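Local structure of glycoside Hydrolase (Bacteroides plebeius, 5T3B) at residues S460-K463 with Y464-D467; D411-N414 with R415-Y419; K229-N233 with S234-G238. The protein probably hydrolyses a polysaccharide, as a member of glycoside hydrolase family 50 from a subfamily enriched in Bacteroidetes of the human gut. One frame throughout, in Å; residues are numbered along the deposited sequence.

Contact 1 of 3, residues S460-K463 with Y464-D467; sequences SLTK and YMSD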
ATOM      1  N   SER A 460     -13.737  14.339  12.489  0.50 11.53           N
ATOM      2  CA  SER A 460     -12.762  14.194  13.539  0.50 13.35           C
ATOM      3  C   SER A 460     -11.522  13.450  13.094  0.50 14.71           C
ATOM      4  O   SER A 460     -10.411  13.805  13.506  0.50 18.37           O
ATOM      5  CB  SER A 460     -13.405  13.530  14.773  0.50 14.58           C
ATOM      6  OG  SER A 460     -14.325  14.359  15.474  0.50 16.56           O
ATOM      7  N   LEU A 461     -11.696  12.432  12.260  1.00 10.12           N
ATOM      8  CA  LEU A 461     -10.604  11.732  11.663  1.00  9.77           C
ATOM      9  C   LEU A 461      -9.864  12.633  10.648  1.00  9.74           C
ATOM     10  O   LEU A 461      -8.609  12.693  10.656  1.00 10.76           O
ATOM     11  CB  LEU A 461     -11.110  10.459  11.037  1.00  9.50           C
ATOM     12  CG  LEU A 461     -10.089   9.688  10.180  1.00  9.51           C
ATOM     13  CD1 LEU A 461      -8.849   9.279  10.990  1.00 10.02           C
ATOM     14  CD2 LEU A 461     -10.723   8.432   9.562  1.00 12.51           C
ATOM     15  N   THR A 462     -10.597  13.276   9.754  1.00  8.72           N
ATOM     16  CA  THR A 462      -9.941  14.036   8.703  1.00 10.06           C
ATOM     17  C   THR A 462      -9.152  15.226   9.274  1.00  9.30           C
ATOM     18  O   THR A 462      -8.142  15.635   8.667  1.00 10.28           O
ATOM     19  CB  THR A 462     -10.888  14.458   7.616  1.00 10.96           C
ATOM     20  OG1 THR A 462     -11.853  15.352   8.122  1.00 12.24           O
ATOM     21  CG2 THR A 462     -11.506  13.319   6.938  1.00 11.31           C
ATOM     22  N   LYS A 463      -9.553  15.767  10.408  1.00  9.91           N
ATOM     23  CA  LYS A 463      -8.779  16.822  11.050  1.00  9.40           C
ATOM     24  C   LYS A 463      -7.398  16.323  11.382  1.00  8.88           C
ATOM     25  O   LYS A 463      -6.380  16.975  11.058  1.00 10.37           O
ATOM     26  CB  LYS A 463      -9.512  17.285  12.303  1.00 12.20           C
ATOM     27  CG  LYS A 463      -8.798  18.397  13.145  1.00 13.46           C
ATOM     28  CD  LYS A 463      -7.794  17.790  14.130  1.00 15.76           C
ATOM     29  CE  LYS A 463      -7.249  18.760  15.160  1.00 18.50           C
ATOM     30  NZ  LYS A 463      -6.499  19.835  14.509  1.00 17.38           N
ATOM     31  N   TYR A 464      -7.332  15.172  12.062  1.00  8.63           N
ATOM     32  CA  TYR A 464      -6.014  14.641  12.450  1.00  9.30           C
ATOM     33  C   TYR A 464      -5.194  14.173  11.229  1.00  8.33           C
ATOM     34  O   TYR A 464      -3.953  14.284  11.236  1.00  9.50           O
ATOM     35  CB  TYR A 464      -6.146  13.509  13.480  1.00 10.19           C
ATOM     36  CG  TYR A 464      -6.665  14.056  14.803  1.00 10.68           C
ATOM     37  CD1 TYR A 464      -5.885  14.839  15.615  1.00 11.89           C
ATOM     38  CD2 TYR A 464      -7.979  13.903  15.182  1.00 11.10           C
ATOM     39  CE1 TYR A 464      -6.363  15.389  16.761  1.00 13.24           C
ATOM     40  CE2 TYR A 464      -8.497  14.486  16.288  1.00 12.84           C
ATOM     41  CZ  TYR A 464      -7.673  15.215  17.103  1.00 12.56           C
ATOM     42  OH  TYR A 464      -8.170  15.765  18.288  1.00 16.67           O
ATOM     43  N   MET A 465      -5.892  13.619  10.225  1.00  8.25           N
ATOM     44  CA  MET A 465      -5.204  13.261   8.985  1.00  8.51           C
ATOM     45  C   MET A 465      -4.561  14.465   8.337  1.00  8.22           C
ATOM     46  O   MET A 465      -3.416  14.413   7.897  1.00  9.02           O
ATOM     47  CB  MET A 465      -6.152  12.622   7.968  1.00  9.02           C
ATOM     48  CG  MET A 465      -6.673  11.279   8.388  1.00  8.87           C
ATOM     49  SD  MET A 465      -7.960  10.789   7.173  1.00  9.30           S
ATOM     50  CE  MET A 465      -7.794   9.033   7.129  1.00 11.11           C
ATOM     51  N   SER A 466      -5.315  15.580   8.294  1.00  8.72           N
ATOM     52  CA  SER A 466      -4.857  16.823   7.636  1.00  9.44           C
ATOM     53  C   SER A 466      -3.591  17.303   8.319  1.00  8.88           C
ATOM     54  O   SER A 466      -2.634  17.748   7.662  1.00  9.75           O
ATOM     55  CB  SER A 466      -5.939  17.912   7.747  1.00 11.84           C
ATOM     56  OG  SER A 466      -7.112  17.589   7.035  1.00 14.23           O
ATOM     57  N   ASP A 467      -3.573  17.296   9.671  1.00  9.01           N
ATOM     58  CA  ASP A 467      -2.451  17.844  10.389  1.00  9.68           C
ATOM     59  C   ASP A 467      -1.140  17.117  10.017  1.00  9.57           C
ATOM     60  O   ASP A 467      -0.089  17.736   9.855  1.00 10.43           O
ATOM     61  CB  ASP A 467      -2.690  17.795  11.902  1.00 10.41           C
ATOM     62  CG  ASP A 467      -3.766  18.775  12.342  1.00 12.30           C
ATOM     63  OD1 ASP A 467      -4.000  19.826  11.665  1.00 13.76           O
ATOM     64  OD2 ASP A 467      -4.313  18.466  13.424  1.00 13.47           O
TER
HETATM   65  O   HOH W   1      -6.513  20.208  11.094  1.00 38.96           O
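Lys463 lays its aliphatic chain across the ring of Tyr464 and then reaches on to the carboxylate of Asp467, one helical turn later. Lys463 CD stands over the middle of the Tyr464 ring, 3.7 Å from its centroid and 5° off the normal, a CH-pi contact with the face. A first torsion of 178°, with CG anti to the backbone N, starts the chain on this course; bends at chi2 and chi4 then carry NZ past the ring. There Lys463 NZ forms a salt bridge of 2.8 Å with Asp467 OD2, on the syn lone pair of that oxygen, while its cation-pi attraction to the ring is weak at most. This is the more open side of the helix: Lys463 and Ser460 are exposed, and a water donates to Asp467 OD1 at 2.6 Å and also to Lys463 O. Asp467 OD1 has a second partner in Gln71.

The other side of the helix is buried. Leu461 CG lies 3.8 Å from Met465 SD, and the methyl CE of Met465 continues along the leucine branches. Here Ser466 turns its hydroxyl back to the preceding turn, where Ser466 OG donates to Thr462 O at 2.7 Å. Ser466 N also donates to Thr462 O, from the opposite face of the carbonyl plane, so two bonds grip this oxygen. At the edge of the Tyr464 ring, Tyr464 CD2 comes within 3.0 Å of Ser460 O, a buried carbonyl oxygen with no hydrogen-bonding partner in the model. The tyrosine hydroxyl bonds to Gln413 of helix 412-427. The arrangement is that of a mostly buried alpha-helix with one solvent-facing flank, carrying an i to i+4 lysine-aspartate salt bridge and a serine hydroxyl folded back onto the i-4 carbonyl.

Contact 2 of 3, residues D411-N414 with R415-Y419; sequences DQQN and RGFAY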
ATOM      1  N   ASP A 411     -13.374   5.767  19.173  1.00  9.87           N
ATOM      2  CA  ASP A 411     -14.123   6.828  18.486  1.00 10.13           C
ATOM      3  C   ASP A 411     -13.303   7.417  17.365  1.00  8.88           C
ATOM      4  O   ASP A 411     -12.141   7.014  17.147  1.00  9.74           O
ATOM      5  CB  ASP A 411     -14.613   7.846  19.489  1.00 10.70           C
ATOM      6  CG  ASP A 411     -13.555   8.521  20.217  1.00 13.50           C
ATOM      7  OD1 ASP A 411     -12.389   8.570  19.757  1.00 13.43           O
ATOM      8  OD2 ASP A 411     -13.826   9.060  21.330  1.00 18.78           O
ATOM      9  N   GLN A 412     -13.898   8.351  16.636  1.00  8.70           N
ATOM     10  CA  GLN A 412     -13.222   8.923  15.472  1.00  8.36           C
ATOM     11  C   GLN A 412     -11.968   9.705  15.859  1.00  9.13           C
ATOM     12  O   GLN A 412     -10.985   9.652  15.132  1.00  9.65           O
ATOM     13  CB  GLN A 412     -14.179   9.809  14.661  1.00  9.04           C
ATOM     14  CG  GLN A 412     -15.400   9.066  14.143  1.00  9.37           C
ATOM     15  CD  GLN A 412     -15.048   7.848  13.326  1.00  9.89           C
ATOM     16  OE1 GLN A 412     -15.524   6.685  13.567  1.00 12.68           O
ATOM     17  NE2 GLN A 412     -14.248   8.076  12.384  1.00  7.13           N
ATOM     18  N   GLN A 413     -12.013  10.400  16.981  1.00  9.60           N
ATOM     19  CA  GLN A 413     -10.814  11.102  17.435  1.00  9.26           C
ATOM     20  C   GLN A 413      -9.663  10.098  17.606  1.00  9.28           C
ATOM     21  O   GLN A 413      -8.549  10.397  17.206  1.00  9.59           O
ATOM     22  CB  GLN A 413     -11.047  11.871  18.733  1.00 11.33           C
ATOM     23  CG  GLN A 413      -9.801  12.476  19.297  1.00 12.82           C
ATOM     24  CD  GLN A 413     -10.075  13.316  20.514  1.00 14.04           C
ATOM     25  OE1 GLN A 413     -10.668  12.851  21.484  1.00 17.09           O
ATOM     26  NE2 GLN A 413      -9.626  14.530  20.455  1.00 16.25           N
ATOM     27  N   ASN A 414      -9.932   8.943  18.178  1.00  8.89           N
ATOM     28  CA  ASN A 414      -8.880   7.961  18.388  1.00  9.10           C
ATOM     29  C   ASN A 414      -8.453   7.325  17.068  1.00  8.06           C
ATOM     30  O   ASN A 414      -7.280   6.897  16.974  1.00  8.99           O
ATOM     31  CB  ASN A 414      -9.273   6.960  19.471  1.00 10.12           C
ATOM     32  CG  ASN A 414      -9.097   7.561  20.869  1.00 12.88           C
ATOM     33  OD1 ASN A 414      -7.995   7.550  21.410  1.00 14.68           O
ATOM     34  ND2 ASN A 414     -10.123   8.079  21.410  1.00 18.64           N
ATOM     35  N   ARG A 415      -9.335   7.221  16.070  1.00  7.28           N
ATOM     36  CA  ARG A 415      -8.889   6.842  14.758  1.00  7.87           C
ATOM     37  C   ARG A 415      -7.865   7.854  14.261  1.00  8.08           C
ATOM     38  O   ARG A 415      -6.884   7.494  13.569  1.00  8.56           O
ATOM     39  CB  ARG A 415     -10.040   6.690  13.750  1.00  8.48           C
ATOM     40  CG  ARG A 415     -11.069   5.630  14.061  1.00  8.59           C
ATOM     41  CD  ARG A 415     -12.185   5.668  13.045  1.00  8.14           C
ATOM     42  NE  ARG A 415     -11.796   5.029  11.804  1.00  7.76           N
ATOM     43  CZ  ARG A 415     -12.383   5.277  10.623  1.00  7.91           C
ATOM     44  NH1 ARG A 415     -13.248   6.264  10.412  1.00  8.37           N
ATOM     45  NH2 ARG A 415     -12.054   4.509   9.606  1.00  7.57           N
ATOM     46  N   GLY A 416      -8.134   9.105  14.520  1.00  8.07           N
ATOM     47  CA  GLY A 416      -7.196  10.177  14.149  1.00  7.80           C
ATOM     48  C   GLY A 416      -5.868  10.038  14.856  1.00  7.73           C
ATOM     49  O   GLY A 416      -4.796  10.186  14.243  1.00  8.86           O
ATOM     50  N   PHE A 417      -5.912   9.773  16.174  1.00  8.28           N
ATOM     51  CA  PHE A 417      -4.687   9.532  16.917  1.00  8.35           C
ATOM     52  C   PHE A 417      -3.907   8.338  16.371  1.00  8.16           C
ATOM     53  O   PHE A 417      -2.660   8.393  16.227  1.00  9.19           O
ATOM     54  CB  PHE A 417      -4.953   9.319  18.392  1.00  9.68           C
ATOM     55  CG  PHE A 417      -5.565  10.499  19.157  1.00  9.62           C
ATOM     56  CD1 PHE A 417      -5.488  11.803  18.736  1.00  9.83           C
ATOM     57  CD2 PHE A 417      -6.214  10.248  20.350  1.00 10.64           C
ATOM     58  CE1 PHE A 417      -6.013  12.857  19.466  1.00 12.06           C
ATOM     59  CE2 PHE A 417      -6.732  11.289  21.119  1.00 11.78           C
ATOM     60  CZ  PHE A 417      -6.649  12.586  20.668  1.00 12.98           C
ATOM     61  N   ALA A 418      -4.613   7.248  16.043  1.00  7.55           N
ATOM     62  CA  ALA A 418      -3.957   6.076  15.471  1.00  8.00           C
ATOM     63  C   ALA A 418      -3.342   6.409  14.108  1.00  7.41           C
ATOM     64  O   ALA A 418      -2.278   5.895  13.779  1.00  8.69           O
ATOM     65  CB  ALA A 418      -4.928   4.955  15.338  1.00  9.33           C
ATOM     66  N   TYR A 419      -4.032   7.199  13.295  1.00  7.32           N
ATOM     67  CA  TYR A 419      -3.484   7.601  12.009  1.00  7.07           C
ATOM     68  C   TYR A 419      -2.187   8.370  12.233  1.00  7.81           C
ATOM     69  O   TYR A 419      -1.183   8.097  11.553  1.00  8.30           O
ATOM     70  CB  TYR A 419      -4.490   8.482  11.233  1.00  8.07           C
ATOM     71  CG  TYR A 419      -4.020   8.915   9.891  1.00  6.90           C
ATOM     72  CD1 TYR A 419      -3.308  10.101   9.718  1.00  7.22           C
ATOM     73  CD2 TYR A 419      -4.336   8.211   8.764  1.00  7.29           C
ATOM     74  CE1 TYR A 419      -2.891  10.552   8.496  1.00  7.02           C
ATOM     75  CE2 TYR A 419      -3.909   8.658   7.517  1.00  7.02           C
ATOM     76  CZ  TYR A 419      -3.211   9.841   7.373  1.00  7.28           C
ATOM     77  OH  TYR A 419      -2.852  10.207   6.093  1.00  8.37           O
TER
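The first turns of helix 412-427 begin at an aspartate N-cap, and Asp411 O starts the main-chain bonding by accepting from Arg415 N at 3.0 Å. At the cap itself, Asp411 OD1 takes two bonds from Asn414. Asn414 N, 2.9 Å from Asp411 OD1, approaches nearly along the C-O axis of this oxygen, whereas Asn414 ND2, at 2.8 Å, comes from above the carboxylate plane. The bond from N secures the backbone of the first turn and the bond from ND2 holds the amide, and Asn414 OD1 lies 3.4 Å from Phe417 CD2, at the ring edge, with amide and ring planes 85° apart.

Gln413 takes the face of the same ring. Its CG is anti to the backbone N (chi1 174°), and the extended chain passes over the outer part of the phenylalanine, with Gln413 CG 3.4 Å from Phe417 CZ in a CH-pi contact. The amide beyond is turned only 23° from the ring plane and has its outside partner in Tyr464. On another side of the helix, Arg415 runs beside Gln412, pointing the same way, and its guanidinium donates to the carbonyl oxygens of Thr392 and Gly449.

The turn is enclosed from several directions: Phe417 packs on Ile43 and Val45 of strand 39-48, Asn414 and Arg415 touch Val409 of strand 407-409, and helix 459-469 meets Gln412, Arg415 and Tyr419.

Contact 3 of 3, residues K229-N233 with S234-G238; sequences KEYLN and SDAFG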
ATOM      1  N   LYS A 229       4.226 -10.263 -20.812  1.00 10.86           N
ATOM      2  CA  LYS A 229       4.540  -9.287 -21.884  1.00 11.37           C
ATOM      3  C   LYS A 229       3.274  -8.909 -22.682  1.00 12.16           C
ATOM      4  O   LYS A 229       3.021  -7.749 -22.988  1.00 13.44           O
ATOM      5  CB  LYS A 229       5.663  -9.815 -22.763  1.00 12.28           C
ATOM      6  CG  LYS A 229       7.021  -9.774 -22.075  1.00 13.45           C
ATOM      7  CD  LYS A 229       8.135 -10.431 -22.817  1.00 15.88           C
ATOM      8  CE  LYS A 229       9.445 -10.285 -22.083  1.00 19.26           C
ATOM      9  NZ  LYS A 229      10.522 -10.869 -22.897  1.00 25.35           N
ATOM     10  N   GLU A 230       2.517  -9.907 -23.087  1.00 11.58           N
ATOM     11  CA  GLU A 230       1.303  -9.704 -23.848  1.00 13.31           C
ATOM     12  C   GLU A 230       0.292  -8.899 -23.061  1.00 11.94           C
ATOM     13  O   GLU A 230      -0.323  -7.992 -23.591  1.00 13.32           O
ATOM     14  CB  GLU A 230       0.742 -11.034 -24.326  1.00 14.83           C
ATOM     15  CG  GLU A 230       1.650 -11.706 -25.338  1.00 19.89           C
ATOM     16  CD  GLU A 230       1.197 -13.085 -25.759  1.00 28.40           C
ATOM     17  OE1 GLU A 230       0.042 -13.485 -25.413  1.00 35.21           O
ATOM     18  OE2 GLU A 230       2.006 -13.799 -26.443  1.00 30.98           O
ATOM     19  N   TYR A 231       0.160  -9.225 -21.757  1.00 11.24           N
ATOM     20  CA  TYR A 231      -0.858  -8.548 -20.949  1.00 10.97           C
ATOM     21  C   TYR A 231      -0.516  -7.083 -20.814  1.00 10.26           C
ATOM     22  O   TYR A 231      -1.389  -6.234 -20.945  1.00 11.61           O
ATOM     23  CB  TYR A 231      -0.969  -9.250 -19.604  1.00 11.32           C
ATOM     24  CG  TYR A 231      -2.205  -8.829 -18.818  1.00 11.08           C
ATOM     25  CD1 TYR A 231      -3.482  -9.013 -19.315  1.00 12.59           C
ATOM     26  CD2 TYR A 231      -2.085  -8.296 -17.538  1.00 11.08           C
ATOM     27  CE1 TYR A 231      -4.628  -8.664 -18.567  1.00 12.61           C
ATOM     28  CE2 TYR A 231      -3.194  -7.925 -16.796  1.00 11.75           C
ATOM     29  CZ  TYR A 231      -4.444  -8.127 -17.291  1.00 10.50           C
ATOM     30  OH  TYR A 231      -5.550  -7.791 -16.578  1.00 12.93           O
ATOM     31  N   LEU A 232       0.746  -6.733 -20.591  1.00 10.15           N
ATOM     32  CA  LEU A 232       1.135  -5.330 -20.523  1.00 10.12           C
ATOM     33  C   LEU A 232       0.839  -4.531 -21.768  1.00 11.53           C
ATOM     34  O   LEU A 232       0.577  -3.363 -21.677  1.00 12.91           O
ATOM     35  CB  LEU A 232       2.612  -5.137 -20.184  1.00 11.08           C
ATOM     36  CG  LEU A 232       2.928  -4.915 -18.686  1.00 10.70           C
ATOM     37  CD1 LEU A 232       2.474  -3.540 -18.233  1.00 11.70           C
ATOM     38  CD2 LEU A 232       2.394  -6.003 -17.780  1.00 13.14           C
ATOM     39  N   ASN A 233       0.890  -5.226 -22.906  1.00 12.03           N
ATOM     40  CA  ASN A 233       0.585  -4.596 -24.196  1.00 12.64           C
ATOM     41  C   ASN A 233      -0.873  -4.677 -24.639  1.00 13.59           C
ATOM     42  O   ASN A 233      -1.218  -4.199 -25.710  1.00 16.16           O
ATOM     43  CB  ASN A 233       1.567  -5.113 -25.262  1.00 13.68           C
ATOM     44  CG  ASN A 233       2.807  -4.284 -25.345  1.00 14.05           C
ATOM     45  OD1 ASN A 233       2.993  -3.297 -24.635  1.00 15.53           O
ATOM     46  ND2 ASN A 233       3.708  -4.696 -26.228  1.00 15.53           N
ATOM     47  N   SER A 234      -1.724  -5.234 -23.771  1.00 11.93           N
ATOM     48  CA  SER A 234      -3.096  -5.437 -24.100  1.00 13.42           C
ATOM     49  C   SER A 234      -3.951  -4.247 -23.739  1.00 14.19           C
ATOM     50  O   SER A 234      -3.522  -3.302 -23.060  1.00 14.76           O
ATOM     51  CB  SER A 234      -3.594  -6.691 -23.384  1.00 14.11           C
ATOM     52  OG  SER A 234      -3.900  -6.430 -22.039  1.00 14.06           O
ATOM     53  N   ASP A 235      -5.239  -4.381 -24.052  1.00 14.75           N
ATOM     54  CA  ASP A 235      -6.229  -3.356 -23.738  1.00 15.66           C
ATOM     55  C   ASP A 235      -6.414  -3.171 -22.233  1.00 14.91           C
ATOM     56  O   ASP A 235      -6.908  -2.120 -21.778  1.00 15.93           O
ATOM     57  CB  ASP A 235      -7.603  -3.671 -24.407  1.00 19.76           C
ATOM     58  CG  ASP A 235      -7.622  -3.481 -25.921  1.00 27.43           C
ATOM     59  OD1 ASP A 235      -6.731  -2.781 -26.499  1.00 33.94           O
ATOM     60  OD2 ASP A 235      -8.607  -4.007 -26.560  1.00 36.66           O
ATOM     61  N   ALA A 236      -5.972  -4.132 -21.439  1.00 14.84           N
ATOM     62  CA  ALA A 236      -6.082  -3.963 -19.955  1.00 14.60           C
ATOM     63  C   ALA A 236      -5.269  -2.769 -19.439  1.00 13.54           C
ATOM     64  O   ALA A 236      -5.634  -2.157 -18.416  1.00 13.69           O
ATOM     65  CB  ALA A 236      -5.610  -5.240 -19.306  1.00 17.18           C
ATOM     66  N   PHE A 237      -4.218  -2.427 -20.170  1.00 12.06           N
ATOM     67  CA  PHE A 237      -3.393  -1.318 -19.875  1.00 11.58           C
ATOM     68  C   PHE A 237      -3.605  -0.074 -20.784  1.00 11.90           C
ATOM     69  O   PHE A 237      -2.912   0.899 -20.665  1.00 13.76           O
ATOM     70  CB  PHE A 237      -1.899  -1.672 -19.802  1.00 12.38           C
ATOM     71  CG  PHE A 237      -1.519  -2.422 -18.562  1.00 11.46           C
ATOM     72  CD1 PHE A 237      -0.972  -1.742 -17.506  1.00 11.23           C
ATOM     73  CD2 PHE A 237      -1.742  -3.756 -18.405  1.00 11.72           C
ATOM     74  CE1 PHE A 237      -0.673  -2.370 -16.321  1.00 10.55           C
ATOM     75  CE2 PHE A 237      -1.432  -4.404 -17.232  1.00 11.23           C
ATOM     76  CZ  PHE A 237      -0.907  -3.717 -16.184  1.00 11.23           C
ATOM     77  N   GLY A 238      -4.605  -0.148 -21.648  1.00 13.91           N
ATOM     78  CA  GLY A 238      -4.796   0.884 -22.661  1.00 15.46           C
ATOM     79  C   GLY A 238      -4.976   2.279 -22.131  1.00 16.29           C
ATOM     80  O   GLY A 238      -4.361   3.201 -22.621  1.00 18.44           O
TER
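Tyr231 O receives two bonds from Ser234 as the chain leaves helix 224-232. Ser234 OG donates to Tyr231 O at 2.7 Å, in the carbonyl plane and on a lone pair. Ser234 N, 3.0 Å from Tyr231 O, donates from well above that plane. Beside this polar centre lie the aromatic contacts. Phe237 directs its edge at the face of Tyr231 in an offset edge-to-face pair, with centroids 5.8 Å apart and planes at 89°; Phe237 CE2 is 4.0 Å from Tyr231 CD2. The tyrosine ring reaches forward because CG is anti to the backbone N, and Ala236 CB packs 3.6 Å from Tyr231 CE1. Leu232 makes the CH-pi contact: Leu232 CD1 sits over the middle of the Phe237 ring, 3.8 Å from the centroid and 8° off its normal.

The hydroxyl that donates to the helix also accepts. Ser234 OG takes a bond of 3.2 Å from Ala236 N, making an ST turn that leads the chain from the helix into the 3-10 segment 235-237. A first torsion of 80° puts OG between the backbone N and the carbonyl carbon, within reach of both Tyr231 O and Ala236 N. Ser234 O then accepts from Phe237 N, a backbone bond that brings the phenylalanine round toward the helix it has just left.

Farther out, Arg241 NH2 bonds to both Leu232 O and Ser234 O, tying the last helical turn to the loop. Other aromatic rings surround the pair: Phe193 stacks on Phe237 and Trp227 on Tyr231, while Phe249 and Phe195 meet Phe237 and Tyr231, respectively, in edge-to-face arrangements. Leu232 packs against Ala321 and Val322 of helix 300-324.

In the fold
Contacts 1 and 2 belong to two neighbouring helices, 459-469 and 412-427; the centres of the two contacts are about 9 Å apart, and they meet directly through a probable hydrogen bond, Tyr464 OH to Gln413 NE2 at 2.9 Å, and edge-to-face packing of Tyr464 and Phe417. Both are largely buried, yet contact 1 keeps a charged, hydrated flank, whereas contact 2 spends its polar groups on starting a helix and on bonds to a strand, a loop and the neighbouring helix. Contact 3, only partly buried, lies across the chain's centre, its centre about 39 Å from that of contact 1 and 41 Å from that of contact 2. There helix 224-232 runs out, with a serine bonding back to Tyr231 O and aromatic packing beside it.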